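Side-chain contact in HNH endonuclease (Geobacillus virus E2, PDB 5H0M), which nicks DNA as a zinc-containing HNH endonuclease of a deep-sea thermophilic bacteriophage: residues N119-T122 and A123-R127. Sequence-based numbering, arbitrary orientation.
Sequences NRKT and AEDKR
Helix 115-129 is the helix of the ββα-metal (His-Me finger) motif of this HNH endonuclease; Cys-114 just before it and Cys-117 in its first turn are two of the four zinc ligands. It illustrates how i to i+4 pairs on one helix can share a charged group with partners elsewhere in the fold. In the pair Lys-121 and Asp-125, NZ of Lys-121 stands 2.7 Å from OD2 of Asp-125 in a salt bridge that uses the syn lone pair of the carboxylate oxygen. The lysine chain leaves with CG anti to its backbone N (chi1 179°), runs extended to CE and turns only at its last torsion, chi4 -65°, which swings the ammonium toward the aspartate. Lys-121 is buried, and its ammonium is further gripped by Asp-92 through a second salt bridge and by the carbonyls of His-93 and Ile-94, so the helix is joined to strand 90-93 and the residue after it. Two carboxylates and two carbonyls thus surround NZ and satisfy it.

One residue earlier, Arg-120 and Glu-124 run alongside each other in the same direction, their guanidinium and carboxylate planes 32° apart, yet form no salt bridge: OE2 of Glu-124 rests against the aliphatic part, 3.3 Å from CG of Arg-120, and is 4.2 Å from NE of Arg-120, well out of the guanidinium plane. Their attraction is therefore one of charge alone, while NH1 of Arg-120 makes its salt bridge with Glu-82. Beneath both pairs runs regular helical bonding, including Glu-124 N to Arg-120 O at 3.0 Å. On another side of the helix, OG1 of Thr-122 bonds back to the carbonyl of His-118, and CG2 of Thr-122 lies 4.1 Å from CE of the extended Lys-126 chain.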
ATOM      1  N   ASN A 119       1.784   5.321  -9.543  1.00 15.80           N
ATOM      2  CA  ASN A 119       1.281   4.965 -10.864  1.00 17.77           C
ATOM      3  C   ASN A 119       2.150   3.910 -11.534  1.00 16.58           C
ATOM      4  O   ASN A 119       1.643   2.936 -12.111  1.00 17.11           O
ATOM      5  CB  ASN A 119       1.212   6.227 -11.724  1.00 21.84           C
ATOM      6  CG  ASN A 119       0.586   5.977 -13.073  1.00 30.78           C
ATOM      7  OD1 ASN A 119      -0.622   5.734 -13.175  1.00 37.78           O
ATOM      8  ND2 ASN A 119       1.401   6.030 -14.124  1.00 35.95           N
ATOM      9  N   ARG A 120       3.464   4.078 -11.458  1.00 15.67           N
ATOM     10  CA  ARG A 120       4.385   3.098 -12.018  1.00 15.59           C
ATOM     11  C   ARG A 120       4.196   1.752 -11.341  1.00 16.13           C
ATOM     12  O   ARG A 120       4.148   0.719 -12.003  1.00 16.27           O
ATOM     13  CB  ARG A 120       5.840   3.573 -11.878  1.00 15.88           C
ATOM     14  CG  ARG A 120       6.871   2.532 -12.244  1.00 16.93           C
ATOM     15  CD  ARG A 120       8.282   3.068 -12.299  1.00 16.77           C
ATOM     16  NE  ARG A 120       8.721   3.660 -11.036  1.00 16.33           N
ATOM     17  CZ  ARG A 120       9.940   4.148 -10.815  1.00 17.29           C
ATOM     18  NH1 ARG A 120      10.866   4.124 -11.771  1.00 19.35           N
ATOM     19  NH2 ARG A 120      10.246   4.663  -9.628  1.00 17.57           N
ATOM     20  N   LYS A 121       4.116   1.770 -10.014  1.00 15.29           N
ATOM     21  CA  LYS A 121       3.971   0.533  -9.244  1.00 15.14           C
ATOM     22  C   LYS A 121       2.665  -0.162  -9.581  1.00 15.13           C
ATOM     23  O   LYS A 121       2.603  -1.395  -9.626  1.00 15.88           O
ATOM     24  CB  LYS A 121       4.044   0.787  -7.745  1.00 15.13           C
ATOM     25  CG  LYS A 121       3.882  -0.487  -6.909  1.00 17.52           C
ATOM     26  CD  LYS A 121       4.232  -0.276  -5.460  1.00 18.52           C
ATOM     27  CE  LYS A 121       4.059  -1.586  -4.702  1.00 17.25           C
ATOM     28  NZ  LYS A 121       2.657  -2.076  -4.645  1.00 17.93           N
ATOM     29  N   THR A 122       1.611   0.608  -9.827  1.00 15.97           N
ATOM     30  CA  THR A 122       0.321   0.014 -10.203  1.00 17.37           C
ATOM     31  C   THR A 122       0.457  -0.797 -11.488  1.00 15.73           C
ATOM     32  O   THR A 122      -0.051  -1.913 -11.584  1.00 16.55           O
ATOM     33  CB  THR A 122      -0.758   1.092 -10.339  1.00 19.28           C
ATOM     34  OG1 THR A 122      -0.977   1.683  -9.056  1.00 20.14           O
ATOM     35  CG2 THR A 122      -2.069   0.512 -10.872  1.00 20.52           C
ATOM     36  N   ALA A 123       1.172  -0.261 -12.468  1.00 16.42           N
ATOM     37  CA  ALA A 123       1.387  -0.981 -13.724  1.00 17.83           C
ATOM     38  C   ALA A 123       2.233  -2.230 -13.534  1.00 18.13           C
ATOM     39  O   ALA A 123       1.944  -3.310 -14.067  1.00 19.19           O
ATOM     40  CB  ALA A 123       2.024  -0.057 -14.740  1.00 19.88           C
ATOM     41  N   GLU A 124       3.287  -2.092 -12.746  1.00 17.24           N
ATOM     42  CA  GLU A 124       4.140  -3.227 -12.406  1.00 16.96           C
ATOM     43  C   GLU A 124       3.342  -4.332 -11.736  1.00 17.41           C
ATOM     44  O   GLU A 124       3.548  -5.529 -12.002  1.00 18.39           O
ATOM     45  CB  GLU A 124       5.255  -2.762 -11.455  1.00 17.54           C
ATOM     46  CG  GLU A 124       6.218  -1.807 -12.126  1.00 19.11           C
ATOM     47  CD  GLU A 124       7.226  -1.185 -11.183  1.00 20.09           C
ATOM     48  OE1 GLU A 124       7.151  -1.441  -9.972  1.00 19.30           O
ATOM     49  OE2 GLU A 124       8.094  -0.436 -11.695  1.00 21.44           O
ATOM     50  N   ASP A 125       2.438  -3.948 -10.842  1.00 15.15           N
ATOM     51  CA  ASP A 125       1.664  -4.928 -10.101  1.00 14.28           C
ATOM     52  C   ASP A 125       0.644  -5.641 -10.976  1.00 15.54           C
ATOM     53  O   ASP A 125       0.310  -6.798 -10.715  1.00 15.60           O
ATOM     54  CB  ASP A 125       1.001  -4.291  -8.876  1.00 14.59           C
ATOM     55  CG  ASP A 125       1.988  -4.016  -7.751  1.00 15.83           C
ATOM     56  OD1 ASP A 125       3.151  -4.488  -7.800  1.00 16.20           O
ATOM     57  OD2 ASP A 125       1.590  -3.313  -6.814  1.00 17.79           O
ATOM     58  N   LYS A 126       0.155  -4.969 -12.013  1.00 15.80           N
ATOM     59  CA  LYS A 126      -0.732  -5.643 -12.977  1.00 16.77           C
ATOM     60  C   LYS A 126      -0.002  -6.761 -13.701  1.00 15.61           C
ATOM     61  O   LYS A 126      -0.594  -7.796 -13.992  1.00 16.99           O
ATOM     62  CB  LYS A 126      -1.319  -4.643 -13.967  1.00 19.89           C
ATOM     63  CG  LYS A 126      -2.351  -3.737 -13.321  1.00 23.06           C
ATOM     64  CD  LYS A 126      -2.928  -2.717 -14.282  1.00 29.08           C
ATOM     65  CE  LYS A 126      -3.988  -1.880 -13.576  1.00 32.72           C
ATOM     66  NZ  LYS A 126      -4.184  -0.552 -14.218  1.00 39.17           N
ATOM     67  N   ARG A 127       1.292  -6.581 -13.950  1.00 14.84           N
ATOM     68  CA  ARG A 127       2.078  -7.661 -14.568  1.00 14.33           C
ATOM     69  C   ARG A 127       2.242  -8.850 -13.614  1.00 14.93           C
ATOM     70  O   ARG A 127       2.361  -9.993 -14.054  1.00 14.64           O
ATOM     71  CB  ARG A 127       3.434  -7.157 -15.045  1.00 15.24           C
ATOM     72  CG  ARG A 127       3.342  -6.194 -16.238  1.00 16.80           C
ATOM     73  CD  ARG A 127       4.691  -5.843 -16.854  1.00 18.59           C
ATOM     74  NE  ARG A 127       5.562  -4.975 -16.042  1.00 21.99           N
ATOM     75  CZ  ARG A 127       5.633  -3.649 -16.101  1.00 25.57           C
ATOM     76  NH1 ARG A 127       4.839  -2.936 -16.902  1.00 31.77           N
ATOM     77  NH2 ARG A 127       6.496  -3.022 -15.334  1.00 22.33           N
TER